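PDB 4PBQ: putative TRAP PERIPLASMIC SOLUTE BINDING PROTEIN from Haemophilus influenzae, which binds L-gulonate and probably delivers such sugar acids to the membrane part of a TRAP transporter for uptake. Local coordinates for residues G163-W177 with E198-M210. Sequence-based numbering, arbitrary orientation.
Sequences GLRLRVPLNSLFVDW and EQKVIDGQENPYM. With 2UF (L-gulonate), chain D.
R167 and N207 meet at the carboxylate of bound L-gulonate. R167 takes it end-on, NH1 to 2UF O6B at 2.8 Å and NH2 to 2UF O6A at 2.9 Å, both nearly straight; N207 ND2 adds a third donor to O6B, and its OD1 accepts from the ligand hydroxyl O5. This arginine-carboxylate pairing is characteristic of TRAP solute-binding proteins. P169 CA lies over one face of the R167 guanidinium, M188 O accepts from its NE, and Q205 OE1, its NE2 bonded to S150 OG of strand 136-151, takes the other hydrogen of N207 ND2 (2.9 Å, 165°), so both groups are held in orientation. One water joins R167 O and NH1 to E206 N and OE2. The E206 chain, bent at chi2 (78°), brings its carboxylate against P169 CD and the edge of F174, where OE1 lies in the ring plane 3.6 Å from CE2; OE1 forms a salt bridge with R147, itself bonded to the ligand, and a hydrogen bond with H229. N171 ND2 donates to ligand O1, which F174 CE1 also touches, while N171 OD1 caps the helix at L173 N. Farther out, R167 N bonds to G204 O (2.9 Å), D203 N to R165 O (2.7 Å), and L166 CD1 packs on the G204 backbone. R165 grips D203 side-on, NH2 to OD1 at 2.9 Å and NE to OD2, both from above the carboxylate plane; R165 N also donates to OD2, which K153 shares. R165 NH1 donates to K200 O, in the Schellman turn ending helix 193-198. A single bridge, L166 with G204, joins strands 165-168 and 204-208, crossing at -40°; beyond them, strand 184-187 runs parallel to 165-168, and strand 136-151 antiparallel to 204-208.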
ATOM      1  N   GLY A 163      -6.843   8.626 -23.933  1.00 19.90           N
ATOM      2  CA  GLY A 163      -5.522   9.008 -24.397  1.00 18.72           C
ATOM      3  C   GLY A 163      -4.491   9.066 -23.264  1.00 16.85           C
ATOM      4  O   GLY A 163      -3.296   9.143 -23.523  1.00 19.70           O
ATOM      5  N   LEU A 164      -4.952   9.049 -22.019  1.00 15.86           N
ATOM      6  CA  LEU A 164      -4.045   9.149 -20.874  1.00 18.70           C
ATOM      7  C   LEU A 164      -3.207   7.883 -20.733  1.00 19.34           C
ATOM      8  O   LEU A 164      -3.755   6.784 -20.761  1.00 16.32           O
ATOM      9  CB  LEU A 164      -4.831   9.380 -19.586  1.00 15.43           C
ATOM     10  CG  LEU A 164      -3.954   9.644 -18.360  1.00 15.64           C
ATOM     11  CD1 LEU A 164      -3.195  10.968 -18.481  1.00 15.77           C
ATOM     12  CD2 LEU A 164      -4.817   9.608 -17.107  1.00 15.94           C
ATOM     13  N   ARG A 165      -1.892   8.045 -20.576  1.00 11.95           N
ATOM     14  CA  ARG A 165      -0.983   6.920 -20.353  1.00  8.83           C
ATOM     15  C   ARG A 165      -0.507   6.961 -18.915  1.00 10.18           C
ATOM     16  O   ARG A 165       0.158   7.908 -18.497  1.00 11.08           O
ATOM     17  CB  ARG A 165       0.198   6.997 -21.319  1.00 17.05           C
ATOM     18  CG  ARG A 165      -0.220   6.942 -22.803  1.00 19.76           C
ATOM     19  CD  ARG A 165       0.865   7.443 -23.738  1.00 27.82           C
ATOM     20  NE  ARG A 165       1.358   8.751 -23.340  1.00 18.32           N
ATOM     21  CZ  ARG A 165       2.568   9.217 -23.635  1.00 25.45           C
ATOM     22  NH1 ARG A 165       3.404   8.501 -24.376  1.00 24.95           N
ATOM     23  NH2 ARG A 165       2.944  10.404 -23.197  1.00 25.96           N
ATOM     24  N   LEU A 166      -0.875   5.944 -18.152  1.00  8.24           N
ATOM     25  CA  LEU A 166      -0.579   5.962 -16.723  1.00  8.56           C
ATOM     26  C   LEU A 166       0.243   4.753 -16.355  1.00 11.08           C
ATOM     27  O   LEU A 166      -0.127   3.624 -16.691  1.00  9.82           O
ATOM     28  CB  LEU A 166      -1.884   5.950 -15.938  1.00 11.51           C
ATOM     29  CG  LEU A 166      -1.991   6.794 -14.677  1.00 23.55           C
ATOM     30  CD1 LEU A 166      -1.796   8.285 -15.001  1.00 15.38           C
ATOM     31  CD2 LEU A 166      -3.333   6.568 -13.982  1.00 26.04           C
ATOM     32  N   ARG A 167       1.362   4.966 -15.666  1.00  8.61           N
ATOM     33  CA  ARG A 167       2.023   3.839 -15.035  1.00  6.26           C
ATOM     34  C   ARG A 167       1.101   3.261 -13.979  1.00  5.36           C
ATOM     35  O   ARG A 167       0.463   4.007 -13.232  1.00  7.29           O
ATOM     36  CB  ARG A 167       3.337   4.247 -14.385  1.00  6.78           C
ATOM     37  CG  ARG A 167       4.020   3.144 -13.623  1.00  5.09           C
ATOM     38  CD  ARG A 167       3.662   3.134 -12.161  1.00  4.45           C
ATOM     39  NE  ARG A 167       4.351   2.092 -11.416  1.00  4.12           N
ATOM     40  CZ  ARG A 167       4.154   1.871 -10.128  1.00  6.29           C
ATOM     41  NH1 ARG A 167       3.289   2.631  -9.443  1.00  7.72           N
ATOM     42  NH2 ARG A 167       4.814   0.903  -9.520  1.00  7.00           N
ATOM     43  N   VAL A 168       1.053   1.938 -13.903  1.00  5.26           N
ATOM     44  CA  VAL A 168       0.409   1.253 -12.783  1.00  8.18           C
ATOM     45  C   VAL A 168       1.388   0.260 -12.131  1.00  7.89           C
ATOM     46  O   VAL A 168       2.408  -0.106 -12.721  1.00  5.23           O
ATOM     47  CB  VAL A 168      -0.900   0.524 -13.200  1.00  7.05           C
ATOM     48  CG1 VAL A 168      -1.942   1.543 -13.682  1.00  8.25           C
ATOM     49  CG2 VAL A 168      -0.608  -0.522 -14.284  1.00  8.02           C
ATOM     50  N   PRO A 169       1.078  -0.174 -10.917  1.00  6.28           N
ATOM     51  CA  PRO A 169       2.017  -1.115 -10.264  1.00  4.86           C
ATOM     52  C   PRO A 169       2.014  -2.515 -10.875  1.00  5.57           C
ATOM     53  O   PRO A 169       1.267  -2.800 -11.840  1.00  7.48           O
ATOM     54  CB  PRO A 169       1.534  -1.175  -8.820  1.00 14.12           C
ATOM     55  CG  PRO A 169       0.210  -0.482  -8.778  1.00  9.43           C
ATOM     56  CD  PRO A 169       0.087   0.384  -9.992  1.00  7.83           C
ATOM     57  N   LEU A 170       2.883  -3.365 -10.324  1.00  5.66           N
ATOM     58  CA  LEU A 170       3.060  -4.741 -10.772  1.00  4.92           C
ATOM     59  C   LEU A 170       1.954  -5.665 -10.241  1.00  7.00           C
ATOM     60  O   LEU A 170       2.216  -6.646  -9.533  1.00  8.16           O
ATOM     61  CB  LEU A 170       4.427  -5.239 -10.301  1.00  7.00           C
ATOM     62  CG  LEU A 170       5.624  -4.421 -10.815  1.00  7.62           C
ATOM     63  CD1 LEU A 170       6.906  -4.936 -10.144  1.00 11.96           C
ATOM     64  CD2 LEU A 170       5.771  -4.474 -12.312  1.00  9.98           C
ATOM     65  N   ASN A 171       0.725  -5.356 -10.654  1.00  6.80           N
ATOM     66  CA  ASN A 171      -0.477  -5.956 -10.117  1.00  6.12           C
ATOM     67  C   ASN A 171      -1.596  -5.732 -11.123  1.00  7.03           C
ATOM     68  O   ASN A 171      -1.963  -4.607 -11.391  1.00  8.65           O
ATOM     69  CB  ASN A 171      -0.800  -5.315  -8.771  1.00  8.16           C
ATOM     70  CG  ASN A 171      -2.080  -5.850  -8.150  1.00  7.83           C
ATOM     71  OD1 ASN A 171      -2.903  -6.487  -8.800  1.00  7.78           O
ATOM     72  ND2 ASN A 171      -2.252  -5.563  -6.867  1.00  7.43           N
ATOM     73  N   SER A 172      -2.064  -6.813 -11.750  1.00  8.23           N
ATOM     74  CA  SER A 172      -3.041  -6.688 -12.838  1.00  7.84           C
ATOM     75  C   SER A 172      -4.363  -6.064 -12.390  1.00  7.41           C
ATOM     76  O   SER A 172      -5.138  -5.567 -13.233  1.00  8.85           O
ATOM     77  CB  SER A 172      -3.279  -8.054 -13.484  1.00 13.94           C
ATOM     78  OG  SER A 172      -3.862  -8.930 -12.531  1.00 14.57           O
ATOM     79  N   LEU A 173      -4.648  -6.038 -11.081  1.00  9.60           N
ATOM     80  CA  LEU A 173      -5.856  -5.336 -10.624  1.00  9.42           C
ATOM     81  C   LEU A 173      -5.823  -3.869 -11.098  1.00  8.64           C
ATOM     82  O   LEU A 173      -6.830  -3.273 -11.476  1.00  8.24           O
ATOM     83  CB  LEU A 173      -5.947  -5.343  -9.088  1.00  9.44           C
ATOM     84  CG  LEU A 173      -7.012  -4.404  -8.538  1.00  9.02           C
ATOM     85  CD1 LEU A 173      -8.371  -4.893  -8.989  1.00 14.52           C
ATOM     86  CD2 LEU A 173      -6.956  -4.279  -7.002  1.00 16.42           C
ATOM     87  N   PHE A 174      -4.642  -3.277 -11.063  1.00  7.31           N
ATOM     88  CA  PHE A 174      -4.490  -1.879 -11.373  1.00  5.78           C
ATOM     89  C   PHE A 174      -4.493  -1.662 -12.882  1.00  7.57           C
ATOM     90  O   PHE A 174      -4.972  -0.622 -13.369  1.00  7.68           O
ATOM     91  CB  PHE A 174      -3.190  -1.344 -10.757  1.00  7.41           C
ATOM     92  CG  PHE A 174      -3.260  -1.173  -9.272  1.00  5.47           C
ATOM     93  CD1 PHE A 174      -3.153  -2.269  -8.405  1.00  7.37           C
ATOM     94  CD2 PHE A 174      -3.425   0.089  -8.735  1.00  6.27           C
ATOM     95  CE1 PHE A 174      -3.210  -2.092  -7.029  1.00  8.10           C
ATOM     96  CE2 PHE A 174      -3.470   0.269  -7.354  1.00  6.25           C
ATOM     97  CZ  PHE A 174      -3.384  -0.819  -6.509  1.00  9.33           C
ATOM     98  N   VAL A 175      -3.973  -2.646 -13.617  1.00  7.28           N
ATOM     99  CA  VAL A 175      -4.094  -2.638 -15.063  1.00 11.77           C
ATOM    100  C   VAL A 175      -5.583  -2.645 -15.416  1.00  7.47           C
ATOM    101  O   VAL A 175      -6.036  -1.859 -16.249  1.00  9.55           O
ATOM    102  CB  VAL A 175      -3.367  -3.826 -15.737  1.00  8.16           C
ATOM    103  CG1 VAL A 175      -3.514  -3.737 -17.242  1.00 10.70           C
ATOM    104  CG2 VAL A 175      -1.879  -3.855 -15.366  1.00  7.48           C
ATOM    105  N   ASP A 176      -6.341  -3.570 -14.836  1.00  8.38           N
ATOM    106  CA  ASP A 176      -7.785  -3.653 -15.109  1.00  8.10           C
ATOM    107  C   ASP A 176      -8.558  -2.399 -14.683  1.00  8.34           C
ATOM    108  O   ASP A 176      -9.452  -1.924 -15.402  1.00  9.31           O
ATOM    109  CB  ASP A 176      -8.366  -4.900 -14.450  1.00  7.89           C
ATOM    110  CG  ASP A 176      -7.827  -6.189 -15.043  1.00 15.79           C
ATOM    111  OD1 ASP A 176      -7.291  -6.190 -16.187  1.00 14.39           O
ATOM    112  OD2 ASP A 176      -7.974  -7.216 -14.360  1.00 12.02           O
ATOM    113  N   TRP A 177      -8.211  -1.859 -13.517  1.00  8.72           N
ATOM    114  CA  TRP A 177      -8.807  -0.615 -13.046  1.00  7.83           C
ATOM    115  C   TRP A 177      -8.603   0.491 -14.087  1.00  8.25           C
ATOM    116  O   TRP A 177      -9.542   1.196 -14.477  1.00  9.24           O
ATOM    117  CB  TRP A 177      -8.216  -0.210 -11.677  1.00  8.25           C
ATOM    118  CG  TRP A 177      -8.504   1.222 -11.357  1.00  9.06           C
ATOM    119  CD1 TRP A 177      -9.653   1.726 -10.825  1.00  9.46           C
ATOM    120  CD2 TRP A 177      -7.643   2.346 -11.590  1.00  6.34           C
ATOM    121  NE1 TRP A 177      -9.579   3.089 -10.725  1.00 10.10           N
ATOM    122  CE2 TRP A 177      -8.348   3.498 -11.185  1.00  9.61           C
ATOM    123  CE3 TRP A 177      -6.354   2.489 -12.123  1.00  8.78           C
ATOM    124  CZ2 TRP A 177      -7.811   4.780 -11.292  1.00  8.98           C
ATOM    125  CZ3 TRP A 177      -5.811   3.772 -12.221  1.00 11.01           C
ATOM    126  CH2 TRP A 177      -6.538   4.894 -11.795  1.00 10.62           C
ATOM    127  N   GLU A 198      10.272  11.045 -17.907  1.00 17.08           N
ATOM    128  CA  GLU A 198      11.294  11.840 -18.569  1.00 16.02           C
ATOM    129  C   GLU A 198      11.369  11.500 -20.053  1.00 13.33           C
ATOM    130  O   GLU A 198      11.603  12.389 -20.902  1.00 19.42           O
ATOM    131  CB  GLU A 198      12.642  11.631 -17.870  1.00 17.29           C
ATOM    132  CG  GLU A 198      13.700  12.668 -18.188  1.00 31.01           C
ATOM    133  CD  GLU A 198      14.398  12.423 -19.505  1.00 43.97           C
ATOM    134  OE1 GLU A 198      14.395  11.261 -19.980  1.00 46.89           O
ATOM    135  OE2 GLU A 198      14.958  13.398 -20.065  1.00 47.39           O
ATOM    136  N   GLN A 199      11.137  10.230 -20.370  1.00 11.95           N
ATOM    137  CA  GLN A 199      11.141   9.731 -21.746  1.00 12.88           C
ATOM    138  C   GLN A 199       9.813   9.924 -22.474  1.00 15.08           C
ATOM    139  O   GLN A 199       9.700   9.522 -23.616  1.00 17.42           O
ATOM    140  CB  GLN A 199      11.484   8.243 -21.786  1.00 16.04           C
ATOM    141  CG  GLN A 199      12.932   7.900 -21.503  1.00 15.01           C
ATOM    142  CD  GLN A 199      13.136   6.387 -21.376  1.00 15.77           C
ATOM    143  OE1 GLN A 199      13.115   5.660 -22.367  1.00 13.93           O
ATOM    144  NE2 GLN A 199      13.326   5.913 -20.149  1.00 11.57           N
ATOM    145  N   LYS A 200       8.821  10.516 -21.803  1.00 15.25           N
ATOM    146  CA  LYS A 200       7.478  10.737 -22.374  1.00 15.97           C
ATOM    147  C   LYS A 200       6.755   9.453 -22.765  1.00 17.85           C
ATOM    148  O   LYS A 200       5.974   9.432 -23.724  1.00 22.14           O
ATOM    149  CB  LYS A 200       7.540  11.678 -23.583  1.00 17.13           C
ATOM    150  CG  LYS A 200       8.161  13.022 -23.308  1.00 27.16           C
ATOM    151  CD  LYS A 200       8.085  13.908 -24.566  1.00 24.41           C
ATOM    152  CE  LYS A 200       8.457  15.327 -24.273  1.00 36.73           C
ATOM    153  NZ  LYS A 200       9.912  15.486 -24.008  1.00 47.73           N
ATOM    154  N   VAL A 201       6.996   8.389 -22.004  1.00 13.07           N
ATOM    155  CA  VAL A 201       6.363   7.104 -22.227  1.00 11.03           C
ATOM    156  C   VAL A 201       5.030   7.033 -21.502  1.00 13.72           C
ATOM    157  O   VAL A 201       4.125   6.323 -21.913  1.00 13.57           O
ATOM    158  CB  VAL A 201       7.293   5.945 -21.776  1.00 15.00           C
ATOM    159  CG1 VAL A 201       6.594   4.615 -21.852  1.00 16.29           C
ATOM    160  CG2 VAL A 201       8.547   5.933 -22.641  1.00 24.57           C
ATOM    161  N   ILE A 202       4.933   7.762 -20.397  1.00 12.25           N
ATOM    162  CA  ILE A 202       3.699   7.855 -19.636  1.00 11.20           C
ATOM    163  C   ILE A 202       3.435   9.326 -19.357  1.00  8.92           C
ATOM    164  O   ILE A 202       4.336  10.159 -19.462  1.00 10.32           O
ATOM    165  CB  ILE A 202       3.799   7.108 -18.285  1.00  8.40           C
ATOM    166  CG1 ILE A 202       4.978   7.620 -17.456  1.00  7.21           C
ATOM    167  CG2 ILE A 202       3.912   5.554 -18.518  1.00 11.13           C
ATOM    168  CD1 ILE A 202       5.095   6.939 -16.071  1.00  7.68           C
ATOM    169  N   ASP A 203       2.200   9.630 -18.975  1.00  8.46           N
ATOM    170  CA  ASP A 203       1.785  10.983 -18.613  1.00 10.06           C
ATOM    171  C   ASP A 203       1.695  11.182 -17.100  1.00 10.42           C
ATOM    172  O   ASP A 203       1.696  12.321 -16.613  1.00 10.54           O
ATOM    173  CB  ASP A 203       0.417  11.267 -19.183  1.00  9.50           C
ATOM    174  CG  ASP A 203       0.395  11.196 -20.692  1.00 17.80           C
ATOM    175  OD1 ASP A 203       1.239  11.868 -21.317  1.00 16.40           O
ATOM    176  OD2 ASP A 203      -0.456  10.447 -21.231  1.00 17.61           O
ATOM    177  N   GLY A 204       1.588  10.075 -16.369  1.00  8.57           N
ATOM    178  CA  GLY A 204       1.445  10.136 -14.934  1.00  7.89           C
ATOM    179  C   GLY A 204       1.428   8.763 -14.290  1.00  8.02           C
ATOM    180  O   GLY A 204       1.789   7.729 -14.892  1.00  6.83           O
ATOM    181  N   GLN A 205       1.046   8.755 -13.023  1.00  7.60           N
ATOM    182  CA  GLN A 205       1.030   7.547 -12.217  1.00  5.78           C
ATOM    183  C   GLN A 205      -0.022   7.737 -11.126  1.00  8.98           C
ATOM    184  O   GLN A 205      -0.723   8.751 -11.117  1.00  8.05           O
ATOM    185  CB  GLN A 205       2.435   7.239 -11.618  1.00  6.68           C
ATOM    186  CG  GLN A 205       2.989   8.287 -10.661  1.00  9.08           C
ATOM    187  CD  GLN A 205       2.531   8.106  -9.223  1.00  8.03           C
ATOM    188  OE1 GLN A 205       2.757   7.062  -8.619  1.00  9.14           O
ATOM    189  NE2 GLN A 205       1.829   9.104  -8.694  1.00  8.94           N
ATOM    190  N   GLU A 206      -0.150   6.776 -10.216  1.00  6.30           N
ATOM    191  CA  GLU A 206      -1.099   6.914  -9.108  1.00  5.44           C
ATOM    192  C   GLU A 206      -0.540   6.263  -7.847  1.00  6.74           C
ATOM    193  O   GLU A 206       0.074   5.207  -7.906  1.00  7.66           O
ATOM    194  CB  GLU A 206      -2.497   6.407  -9.490  1.00  9.60           C
ATOM    195  CG  GLU A 206      -2.558   5.046 -10.152  1.00  9.37           C
ATOM    196  CD  GLU A 206      -2.409   3.906  -9.165  1.00  9.87           C
ATOM    197  OE1 GLU A 206      -3.273   3.787  -8.260  1.00  7.97           O
ATOM    198  OE2 GLU A 206      -1.419   3.135  -9.293  1.00  7.81           O
ATOM    199  N   ASN A 207      -0.753   6.918  -6.713  1.00  7.16           N
ATOM    200  CA  ASN A 207      -0.154   6.512  -5.448  1.00  5.33           C
ATOM    201  C   ASN A 207      -0.694   7.453  -4.385  1.00  8.08           C
ATOM    202  O   ASN A 207      -1.308   8.472  -4.711  1.00  5.81           O
ATOM    203  CB  ASN A 207       1.394   6.570  -5.527  1.00  5.31           C
ATOM    204  CG  ASN A 207       2.044   5.174  -5.601  1.00  7.52           C
ATOM    205  OD1 ASN A 207       1.833   4.322  -4.742  1.00  8.35           O
ATOM    206  ND2 ASN A 207       2.837   4.956  -6.630  1.00  6.77           N
ATOM    207  N   PRO A 208      -0.487   7.119  -3.112  1.00  7.24           N
ATOM    208  CA  PRO A 208      -0.953   8.023  -2.059  1.00  8.15           C
ATOM    209  C   PRO A 208      -0.209   9.351  -2.071  1.00  8.67           C
ATOM    210  O   PRO A 208       0.930   9.427  -2.562  1.00  7.44           O
ATOM    211  CB  PRO A 208      -0.693   7.227  -0.763  1.00  8.13           C
ATOM    212  CG  PRO A 208      -0.622   5.788  -1.212  1.00  7.09           C
ATOM    213  CD  PRO A 208       0.003   5.845  -2.579  1.00  6.10           C
ATOM    214  N   TYR A 209      -0.834  10.380  -1.496  1.00  7.57           N
ATOM    215  CA  TYR A 209      -0.209  11.702  -1.369  1.00  8.42           C
ATOM    216  C   TYR A 209       1.210  11.634  -0.796  1.00  7.57           C
ATOM    217  O   TYR A 209       2.106  12.302  -1.305  1.00  8.06           O
ATOM    218  CB  TYR A 209      -1.056  12.636  -0.486  1.00  8.36           C
ATOM    219  CG  TYR A 209      -2.137  13.382  -1.224  1.00  8.32           C
ATOM    220  CD1 TYR A 209      -1.832  14.374  -2.138  1.00 16.04           C
ATOM    221  CD2 TYR A 209      -3.470  13.114  -0.975  1.00 12.47           C
ATOM    222  CE1 TYR A 209      -2.845  15.083  -2.798  1.00 17.69           C
ATOM    223  CE2 TYR A 209      -4.464  13.784  -1.640  1.00 15.47           C
ATOM    224  CZ  TYR A 209      -4.151  14.774  -2.537  1.00 14.79           C
ATOM    225  OH  TYR A 209      -5.188  15.441  -3.176  1.00 23.50           O
HETATM  226  N   MSE A 210       1.418  10.871   0.283  1.00  7.40           N
HETATM  227  CA  MSE A 210       2.722  10.909   0.927  1.00  7.68           C
HETATM  228  C   MSE A 210       3.807  10.367   0.029  1.00  9.09           C
HETATM  229  O   MSE A 210       4.895  10.943  -0.019  1.00  8.76           O
HETATM  230  CB  MSE A 210       2.739  10.202   2.286  1.00  8.86           C
HETATM  231  CG  MSE A 210       1.822  10.871   3.289  1.00 10.00           C
HETATM  232 SE   MSE A 210       1.988  10.131   5.083  0.97 14.50          SE
HETATM  233  CE  MSE A 210       1.020   8.481   4.817  1.00 14.48           C
TER
HETATM  234  O6A 2UF D 401       4.599   0.643  -6.607  1.00  6.48           O
HETATM  235  C6  2UF D 401       3.512   1.092  -6.219  1.00 10.19           C
HETATM  236  O6B 2UF D 401       2.841   1.960  -6.799  1.00  8.56           O
HETATM  237  C5  2UF D 401       2.983   0.558  -4.872  1.00  8.06           C
HETATM  238  O5  2UF D 401       2.183   1.557  -4.277  1.00  5.42           O
HETATM  239  C4  2UF D 401       2.146  -0.725  -5.078  1.00  8.76           C
HETATM  240  O4  2UF D 401       2.989  -1.781  -5.567  1.00  6.81           O
HETATM  241  C3  2UF D 401       1.473  -1.130  -3.749  1.00  5.48           C
HETATM  242  O3  2UF D 401       2.420  -1.176  -2.627  1.00  5.86           O
HETATM  243  C2  2UF D 401       0.784  -2.500  -3.863  1.00  6.75           C
HETATM  244  O2  2UF D 401      -0.059  -2.575  -2.730  1.00  6.20           O
HETATM  245  C1  2UF D 401      -0.123  -2.594  -5.129  1.00  4.97           C
HETATM  246  O1  2UF D 401      -0.840  -3.836  -5.055  1.00  6.69           O
HETATM  247  O   HOH W   1       0.902   4.082 -10.528  1.00  6.61           O